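Local coordinates for protein histidine acid phosphatase (Hafnia alvei, PDB 4ARU) that belongs to the histidine phosphatase superfamily (branch 2), in which a sheet flanked by helices is combined with a largely helical region, at residues Trp39-Pro43 / Phe224-Gln230; Ala84-Trp88 / Phe102-Leu106; Ile154-Asn158 / Leu210-Val214. All blocks are in the same frame, centred on the assembly; numbering follows the deposited sequence.

Interaction 1: residues Trp39-Pro43 / Phe224-Gln230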
loop_
_atom_site.group_PDB
_atom_site.type_symbol
_atom_site.label_atom_id
_atom_site.label_comp_id
_atom_site.label_asym_id
_atom_site.label_seq_id
_atom_site.Cartn_x
_atom_site.Cartn_y
_atom_site.Cartn_z
ATOM N N TRP A 39 -20.229 -8.072 14.040
ATOM C CA TRP A 39 -19.455 -7.073 13.378
ATOM C C TRP A 39 -20.269 -5.780 13.137
ATOM O O TRP A 39 -21.420 -5.846 12.743
ATOM C CB TRP A 39 -18.918 -7.623 12.051
ATOM C CG TRP A 39 -17.860 -8.678 12.224
ATOM C CD1 TRP A 39 -18.050 -10.045 12.217
ATOM C CD2 TRP A 39 -16.463 -8.460 12.353
ATOM N NE1 TRP A 39 -16.830 -10.671 12.356
ATOM C CE2 TRP A 39 -15.845 -9.727 12.474
ATOM C CE3 TRP A 39 -15.666 -7.319 12.435
ATOM C CZ2 TRP A 39 -14.472 -9.863 12.614
ATOM C CZ3 TRP A 39 -14.316 -7.453 12.602
ATOM C CH2 TRP A 39 -13.713 -8.722 12.666
ATOM N N PRO A 40 -19.638 -4.633 13.361
ATOM C CA PRO A 40 -20.393 -3.376 13.244
ATOM C C PRO A 40 -20.717 -3.064 11.772
ATOM O O PRO A 40 -19.941 -3.402 10.867
ATOM C CB PRO A 40 -19.447 -2.346 13.877
ATOM C CG PRO A 40 -18.109 -2.946 13.802
ATOM C CD PRO A 40 -18.352 -4.415 14.047
ATOM N N GLU A 41 -21.854 -2.441 11.536
ATOM C CA GLU A 41 -22.230 -2.050 10.174
ATOM C C GLU A 41 -21.483 -0.797 9.760
ATOM O O GLU A 41 -21.425 0.190 10.511
ATOM C CB GLU A 41 -23.747 -1.875 10.011
ATOM C CG GLU A 41 -24.501 -3.179 9.680
ATOM C CD GLU A 41 -24.225 -3.714 8.255
ATOM O OE1 GLU A 41 -23.217 -4.455 8.038
ATOM O OE2 GLU A 41 -25.037 -3.412 7.334
ATOM N N TRP A 42 -20.925 -0.830 8.542
ATOM C CA TRP A 42 -20.262 0.335 7.945
ATOM C C TRP A 42 -21.277 1.201 7.198
ATOM O O TRP A 42 -22.363 0.735 6.823
ATOM C CB TRP A 42 -19.150 -0.134 7.005
ATOM C CG TRP A 42 -17.965 -0.553 7.779
ATOM C CD1 TRP A 42 -17.830 -1.682 8.572
ATOM C CD2 TRP A 42 -16.735 0.139 7.880
ATOM N NE1 TRP A 42 -16.595 -1.711 9.149
ATOM C CE2 TRP A 42 -15.901 -0.600 8.748
ATOM C CE3 TRP A 42 -16.239 1.300 7.307
ATOM C CZ2 TRP A 42 -14.610 -0.190 9.057
ATOM C CZ3 TRP A 42 -14.956 1.709 7.629
ATOM C CH2 TRP A 42 -14.172 0.985 8.500
ATOM N N PRO A 43 -20.949 2.482 6.983
ATOM C CA PRO A 43 -21.928 3.408 6.416
ATOM C C PRO A 43 -21.895 3.474 4.886
ATOM O O PRO A 43 -22.567 4.326 4.305
ATOM C CB PRO A 43 -21.507 4.740 7.010
ATOM C CG PRO A 43 -20.041 4.610 7.079
ATOM C CD PRO A 43 -19.794 3.201 7.544
ATOM N N PHE A 224 -9.888 -4.190 12.139
ATOM C CA PHE A 224 -9.904 -3.430 13.369
ATOM C C PHE A 224 -9.210 -2.082 13.175
ATOM O O PHE A 224 -9.694 -1.071 13.657
ATOM C CB PHE A 224 -9.214 -4.202 14.494
ATOM C CG PHE A 224 -9.851 -5.529 14.833
ATOM C CD1 PHE A 224 -11.209 -5.774 14.716
ATOM C CD2 PHE A 224 -9.064 -6.538 15.322
ATOM C CE1 PHE A 224 -11.758 -7.006 15.060
ATOM C CE2 PHE A 224 -9.608 -7.783 15.675
ATOM C CZ PHE A 224 -10.940 -8.015 15.537
ATOM N N LEU A 225 -8.082 -2.078 12.474
ATOM C CA LEU A 225 -7.377 -0.831 12.237
ATOM C C LEU A 225 -8.276 0.131 11.436
ATOM O O LEU A 225 -8.302 1.339 11.682
ATOM C CB LEU A 225 -6.104 -1.115 11.462
ATOM C CG LEU A 225 -5.233 0.142 11.273
ATOM C CD1 LEU A 225 -3.821 -0.187 11.648
ATOM C CD2 LEU A 225 -5.317 0.743 9.899
ATOM N N LEU A 226 -8.966 -0.423 10.451
ATOM C CA LEU A 226 -9.899 0.379 9.652
ATOM C C LEU A 226 -11.033 0.943 10.492
ATOM O O LEU A 226 -11.387 2.099 10.351
ATOM C CB LEU A 226 -10.439 -0.369 8.439
ATOM C CG LEU A 226 -9.424 -0.723 7.356
ATOM C CD1 LEU A 226 -9.944 -1.742 6.321
ATOM C CD2 LEU A 226 -9.001 0.534 6.638
ATOM N N GLU A 227 -11.575 0.141 11.405
ATOM C CA GLU A 227 -12.635 0.610 12.294
ATOM C C GLU A 227 -12.131 1.815 13.113
ATOM O O GLU A 227 -12.815 2.795 13.315
ATOM C CB GLU A 227 -13.044 -0.470 13.279
ATOM C CG GLU A 227 -13.790 -1.662 12.651
ATOM C CD GLU A 227 -14.037 -2.785 13.633
ATOM O OE1 GLU A 227 -13.548 -2.674 14.770
ATOM O OE2 GLU A 227 -14.739 -3.768 13.281
ATOM N N HIS A 228 -10.905 1.678 13.593
ATOM C CA HIS A 228 -10.278 2.721 14.371
ATOM C C HIS A 228 -10.024 4.002 13.580
ATOM O O HIS A 228 -10.316 5.112 14.026
ATOM C CB HIS A 228 -8.993 2.182 14.986
ATOM C CG HIS A 228 -8.362 3.093 15.998
ATOM N ND1 HIS A 228 -8.778 3.162 17.312
ATOM C CD2 HIS A 228 -7.336 3.970 15.877
ATOM C CE1 HIS A 228 -7.998 4.020 17.966
ATOM N NE2 HIS A 228 -7.148 4.549 17.110
ATOM N N ALA A 229 -9.529 3.806 12.374
ATOM C CA ALA A 229 -9.277 4.928 11.476
ATOM C C ALA A 229 -10.556 5.627 11.015
ATOM O O ALA A 229 -10.538 6.828 10.746
ATOM C CB ALA A 229 -8.529 4.421 10.282
ATOM N N GLN A 230 -11.668 4.889 11.012
ATOM C CA GLN A 230 -12.997 5.362 10.667
ATOM C C GLN A 230 -13.661 6.070 11.854
ATOM O O GLN A 230 -14.742 6.687 11.730
ATOM C CB GLN A 230 -13.821 4.159 10.184
ATOM C CG GLN A 230 -15.280 4.450 9.878
ATOM C CD GLN A 230 -15.483 5.432 8.741
ATOM O OE1 GLN A 230 -14.581 5.692 7.976
ATOM N NE2 GLN A 230 -16.697 5.949 8.614
HETATM O O HOH W 1 -15.734 -3.908 10.831
#
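With CG of Trp-42 anti to its carbonyl carbon and CG of Gln-230 anti to its backbone N (chi1 176°), the indole and the glutamine chain slide past each other in opposite directions. The bend of Gln-230 at chi2 (63°) lays its CG 3.6 Å from CZ3 of Trp-42, while its amide, which bonds through OE1 to Thr-50, has NE2 near CG of Pro-43. The benzo edge of Trp-42 also meets the helix backbone: its CH2 is 3.5 Å from O of Leu-226, close to the ring plane. At the pyrrole side a water in that same plane accepts from Trp-42 NE1 at 2.9 Å and donates to Glu-227 OE2 at 2.6 Å, a water bridge between the segments. These contacts dock the irregular loop between helices 29-33 and 51-70 of this histidine phosphatase fold onto the C-terminal part of helix 213-229. Glu-227, extended beyond CG, crosses Pro-40 at about a right angle, and its OE2 lies 3.5 Å from CG of the proline; OE1 receives the backbone N-H of Ala-236. One turn toward the N-terminus of the helix, Trp-39 and Phe-224 meet rim to rim with planes only 18° apart, CH2 of the tryptophan 3.5 Å from CE1 of the phenylalanine. NE1 of Trp-39 is hydrogen-bonded to O of Met-31, and its ring pairs edge-to-face with Trp-237.

Interaction 2: residues Ala84-Trp88 / Phe102-Leu106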
loop_
_atom_site.group_PDB
_atom_site.type_symbol
_atom_site.label_atom_id
_atom_site.label_comp_id
_atom_site.label_asym_id
_atom_site.label_seq_id
_atom_site.Cartn_x
_atom_site.Cartn_y
_atom_site.Cartn_z
ATOM N N ALA A 84 0.717 20.164 -14.636
ATOM C CA ALA A 84 1.639 19.843 -13.530
ATOM C C ALA A 84 1.242 18.638 -12.722
ATOM O O ALA A 84 2.098 17.992 -12.174
ATOM C CB ALA A 84 1.780 21.038 -12.594
ATOM N N VAL A 85 -0.050 18.357 -12.629
ATOM C CA VAL A 85 -0.577 17.341 -11.744
ATOM C C VAL A 85 -1.421 16.326 -12.509
ATOM O O VAL A 85 -2.255 16.703 -13.315
ATOM C CB VAL A 85 -1.453 17.962 -10.652
ATOM C CG1 VAL A 85 -1.948 16.898 -9.685
ATOM C CG2 VAL A 85 -0.681 19.059 -9.913
ATOM N N TYR A 86 -1.157 15.050 -12.290
ATOM C CA TYR A 86 -1.844 13.977 -12.959
ATOM C C TYR A 86 -2.116 12.860 -12.008
ATOM O O TYR A 86 -1.239 12.425 -11.299
ATOM C CB TYR A 86 -1.029 13.478 -14.142
ATOM C CG TYR A 86 -1.686 12.426 -15.031
ATOM C CD1 TYR A 86 -1.718 11.116 -14.692
ATOM C CD2 TYR A 86 -2.141 12.769 -16.272
ATOM C CE1 TYR A 86 -2.294 10.153 -15.534
ATOM C CE2 TYR A 86 -2.736 11.842 -17.116
ATOM C CZ TYR A 86 -2.799 10.521 -16.737
ATOM O OH TYR A 86 -3.328 9.561 -17.587
ATOM N N VAL A 87 -3.359 12.361 -12.012
ATOM C CA VAL A 87 -3.779 11.220 -11.235
ATOM C C VAL A 87 -4.160 10.060 -12.135
ATOM O O VAL A 87 -4.987 10.216 -12.988
ATOM C CB VAL A 87 -4.989 11.536 -10.285
ATOM C CG1 VAL A 87 -5.427 10.271 -9.597
ATOM C CG2 VAL A 87 -4.648 12.631 -9.297
ATOM N N TRP A 88 -3.570 8.902 -11.877
ATOM C CA TRP A 88 -4.014 7.625 -12.444
ATOM C C TRP A 88 -4.546 6.761 -11.313
ATOM O O TRP A 88 -3.786 6.391 -10.435
ATOM C CB TRP A 88 -2.918 6.889 -13.212
ATOM C CG TRP A 88 -3.465 5.705 -13.938
ATOM C CD1 TRP A 88 -3.483 4.387 -13.516
ATOM C CD2 TRP A 88 -4.227 5.726 -15.134
ATOM N NE1 TRP A 88 -4.161 3.611 -14.398
ATOM C CE2 TRP A 88 -4.617 4.385 -15.411
ATOM C CE3 TRP A 88 -4.562 6.720 -16.054
ATOM C CZ2 TRP A 88 -5.341 4.030 -16.551
ATOM C CZ3 TRP A 88 -5.256 6.357 -17.189
ATOM C CH2 TRP A 88 -5.689 5.038 -17.408
ATOM N N PHE A 102 -7.542 13.362 -3.169
ATOM C CA PHE A 102 -6.184 13.906 -3.252
ATOM C C PHE A 102 -6.164 15.231 -3.968
ATOM O O PHE A 102 -5.611 16.217 -3.453
ATOM C CB PHE A 102 -5.247 12.896 -3.948
ATOM C CG PHE A 102 -3.947 13.497 -4.415
ATOM C CD1 PHE A 102 -2.888 13.748 -3.560
ATOM C CD2 PHE A 102 -3.781 13.831 -5.749
ATOM C CE1 PHE A 102 -1.708 14.320 -4.003
ATOM C CE2 PHE A 102 -2.617 14.412 -6.201
ATOM C CZ PHE A 102 -1.560 14.615 -5.354
ATOM N N LEU A 103 -6.854 15.319 -5.116
ATOM C CA LEU A 103 -6.921 16.588 -5.855
ATOM C C LEU A 103 -7.626 17.661 -5.019
ATOM O O LEU A 103 -7.205 18.821 -5.027
ATOM C CB LEU A 103 -7.649 16.394 -7.195
ATOM C CG LEU A 103 -6.911 15.516 -8.196
ATOM C CD1 LEU A 103 -7.863 15.277 -9.359
ATOM C CD2 LEU A 103 -5.626 16.170 -8.644
ATOM N N ALA A 104 -8.683 17.300 -4.277
ATOM C CA ALA A 104 -9.425 18.286 -3.478
ATOM C C ALA A 104 -8.556 18.850 -2.344
ATOM O O ALA A 104 -8.735 20.016 -1.998
ATOM C CB ALA A 104 -10.655 17.656 -2.900
ATOM N N GLY A 105 -7.624 18.051 -1.796
ATOM C CA GLY A 105 -6.722 18.529 -0.758
ATOM C C GLY A 105 -5.518 19.263 -1.318
ATOM O O GLY A 105 -5.086 20.266 -0.790
ATOM N N LEU A 106 -4.980 18.742 -2.403
ATOM C CA LEU A 106 -3.822 19.351 -3.065
ATOM C C LEU A 106 -4.125 20.687 -3.651
ATOM O O LEU A 106 -3.281 21.618 -3.597
ATOM C CB LEU A 106 -3.291 18.430 -4.160
ATOM C CG LEU A 106 -1.948 18.877 -4.773
ATOM C CD1 LEU A 106 -0.817 18.336 -3.959
ATOM C CD2 LEU A 106 -1.822 18.456 -6.239
#
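Val-87 and Leu-103 reach toward each other tip to tip, CG2 of the valine lying 3.7 Å from CD2 of the leucine. That same methyl of Val-87 stands 3.8 Å from CD2 of Phe-102, so one branch of the valine serves two successive residues of the helix. Two residues back along the strand, Val-85 turns its CG1 to CD2 of Leu-106 at 3.8 Å, again tip to tip, and slides past Leu-103, whose CD2 is 3.9 Å from the same CG1. CD2 of Leu-103 touches both valines and so joins the two halves of the contact. Both valines hold the same rotamer (chi1 -177° in Val-85, 176° in Val-87), and they present different methyls because the helix residues they face lie at different places along the strand. All of this is apolar packing.

The alternation of the strand sends Val-85 and Val-87 to the helix and Tyr-86 to the other face, where its ring stacks with His-115 and its OH bonds to O of Pro-292. Backbone hydrogen bonds to Ile-300 and Phe-302 on one edge and to His-115 on the other fix the strand in the sheet. Phe-102 is also stacked on Phe-302 of strand 300-305, which extends the packing to the next strand. The axes of strand 85-88 and helix 102-106 pass 10.6 Å apart and run nearly antiparallel, at 159°, as expected where a helix returns across the sheet in a beta-alpha-beta crossover, here strand 85-89, helix 93-106 and strand 115-116.

Interaction 3: residues Ile154-Asn158 / Leu210-Val214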
loop_
_atom_site.group_PDB
_atom_site.type_symbol
_atom_site.label_atom_id
_atom_site.label_comp_id
_atom_site.label_asym_id
_atom_site.label_seq_id
_atom_site.Cartn_x
_atom_site.Cartn_y
_atom_site.Cartn_z
ATOM N N ILE A 154 5.523 -23.552 4.968
ATOM C CA ILE A 154 4.390 -22.687 5.290
ATOM C C ILE A 154 3.400 -23.355 6.212
ATOM O O ILE A 154 2.761 -22.669 7.012
ATOM C CB ILE A 154 3.638 -22.164 4.035
ATOM C CG1 ILE A 154 4.484 -21.133 3.331
ATOM C CG2 ILE A 154 2.313 -21.507 4.408
ATOM C CD1 ILE A 154 5.062 -20.092 4.257
ATOM N N GLU A 155 3.293 -24.688 6.143
ATOM C CA GLU A 155 2.378 -25.450 7.002
ATOM C C GLU A 155 2.683 -25.240 8.498
ATOM O O GLU A 155 1.839 -25.502 9.360
ATOM C CB GLU A 155 2.432 -26.938 6.662
ATOM C CG GLU A 155 1.782 -27.360 5.319
ATOM C CD GLU A 155 2.538 -26.939 4.046
ATOM O OE1 GLU A 155 3.706 -26.454 4.128
ATOM O OE2 GLU A 155 1.963 -27.094 2.940
ATOM N N THR A 156 3.894 -24.757 8.780
ATOM C CA THR A 156 4.340 -24.538 10.163
ATOM C C THR A 156 4.274 -23.080 10.606
ATOM O O THR A 156 4.687 -22.730 11.702
ATOM C CB THR A 156 5.784 -25.092 10.400
ATOM O OG1 THR A 156 6.766 -24.266 9.749
ATOM C CG2 THR A 156 5.931 -26.517 9.942
ATOM N N LEU A 157 3.748 -22.211 9.751
ATOM C CA LEU A 157 3.821 -20.762 10.005
ATOM C C LEU A 157 3.158 -20.329 11.306
ATOM O O LEU A 157 3.627 -19.381 11.943
ATOM C CB LEU A 157 3.186 -20.003 8.849
ATOM C CG LEU A 157 3.415 -18.495 8.828
ATOM C CD1 LEU A 157 4.864 -18.157 8.555
ATOM C CD2 LEU A 157 2.515 -17.809 7.828
ATOM N N ASN A 158 2.063 -20.969 11.721
ATOM C CA ASN A 158 1.390 -20.497 12.923
ATOM C C ASN A 158 2.332 -20.559 14.135
ATOM O O ASN A 158 2.142 -19.813 15.098
ATOM C CB ASN A 158 0.161 -21.339 13.299
ATOM C CG ASN A 158 -0.990 -21.202 12.310
ATOM O OD1 ASN A 158 -0.895 -20.475 11.315
ATOM N ND2 ASN A 158 -2.099 -21.876 12.643
ATOM N N LEU A 210 -2.991 -17.184 1.384
ATOM C CA LEU A 210 -2.497 -17.810 2.600
ATOM C C LEU A 210 -3.745 -18.158 3.442
ATOM O O LEU A 210 -4.395 -17.261 4.002
ATOM C CB LEU A 210 -1.553 -16.860 3.369
ATOM C CG LEU A 210 -1.074 -17.338 4.718
ATOM C CD1 LEU A 210 -0.125 -18.519 4.528
ATOM C CD2 LEU A 210 -0.380 -16.211 5.439
ATOM N N GLU A 211 -4.116 -19.442 3.483
ATOM C CA GLU A 211 -5.255 -19.909 4.264
ATOM C C GLU A 211 -4.808 -20.206 5.678
ATOM O O GLU A 211 -3.630 -20.498 5.901
ATOM C CB GLU A 211 -5.838 -21.193 3.671
ATOM C CG GLU A 211 -6.313 -21.016 2.214
ATOM C CD GLU A 211 -7.551 -20.102 2.087
ATOM O OE1 GLU A 211 -8.317 -19.928 3.048
ATOM O OE2 GLU A 211 -7.803 -19.599 0.967
ATOM N N GLY A 212 -5.731 -20.209 6.607
ATOM C CA GLY A 212 -5.450 -20.509 8.004
ATOM C C GLY A 212 -5.393 -19.309 8.915
ATOM O O GLY A 212 -5.742 -18.188 8.542
ATOM N N ALA A 213 -4.940 -19.550 10.136
ATOM C CA ALA A 213 -5.054 -18.588 11.195
ATOM C C ALA A 213 -4.333 -17.270 10.908
ATOM O O ALA A 213 -4.798 -16.184 11.278
ATOM C CB ALA A 213 -4.551 -19.213 12.465
ATOM N N VAL A 214 -3.124 -17.357 10.340
ATOM C CA VAL A 214 -2.345 -16.143 10.086
ATOM C C VAL A 214 -3.047 -15.332 9.005
ATOM O O VAL A 214 -3.222 -14.123 9.120
ATOM C CB VAL A 214 -0.857 -16.440 9.725
ATOM C CG1 VAL A 214 -0.161 -15.164 9.301
ATOM C CG2 VAL A 214 -0.146 -17.112 10.883
#
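The turn from strand 208-211 into helix 213-229, with Gly-212 at the N-cap position, packs against the loop that joins helices 139-150 and 162-172, a loop that contains a short 3-10 segment, 154-156. Leu-157 of this loop is central: its CD2 lies 4.0 Å from CG1 of Val-214 and 4.1 Å from CD2 of Leu-210, and it crosses both side chains at about a right angle. One methyl therefore touches the end of the strand and the first turn of the helix together. CG of Leu-157 anti to the backbone N (chi1 -169°), with chi2 at 68°, brings CD2 to both partners.

The amide of Asn-158 lies beside the first residues of the helix, ND2 3.6 Å from CB of Ala-213 and OD1 3.5 Å from CG2 of Val-214. These are van der Waals contacts; the polar atoms of this buried group are satisfied elsewhere, OD1 by the hydroxyl of Ser-197 and ND2 by O of Met-195. Met-195 also exchanges a backbone bond with Ala-213, so the amide and the helix start share a neighbour. Leu-165 of helix 162-172 touches both Asn-158 and Ala-213, while Leu-259 and Met-260 of helix 243-262 reach Leu-157 and Leu-210 respectively. The whole is a strand-to-helix junction buried under an interhelical loop, within the largely helical part of the histidine phosphatase fold.

Interactions 1 and 3 share helix 213-229: interaction 3 packs its first turn and interaction 1 its C-terminal part, with centres about 25 Å apart and nearest atoms about 11 Å apart. Interaction 2 packs helix 93-106 on strand 85-89 of the mixed sheet, on the opposite side of the chain's centre from interaction 3, their centres about 40 Å apart; it lies about 27 Å, centre to centre, from interaction 1. Along the chain, interaction 2 closes before interaction 3 opens, and both are nested within the long loop closed by interaction 1. No two of the contacts touch. They fix separate parts of the fold: a crossover on the sheet and two parts of one long helix.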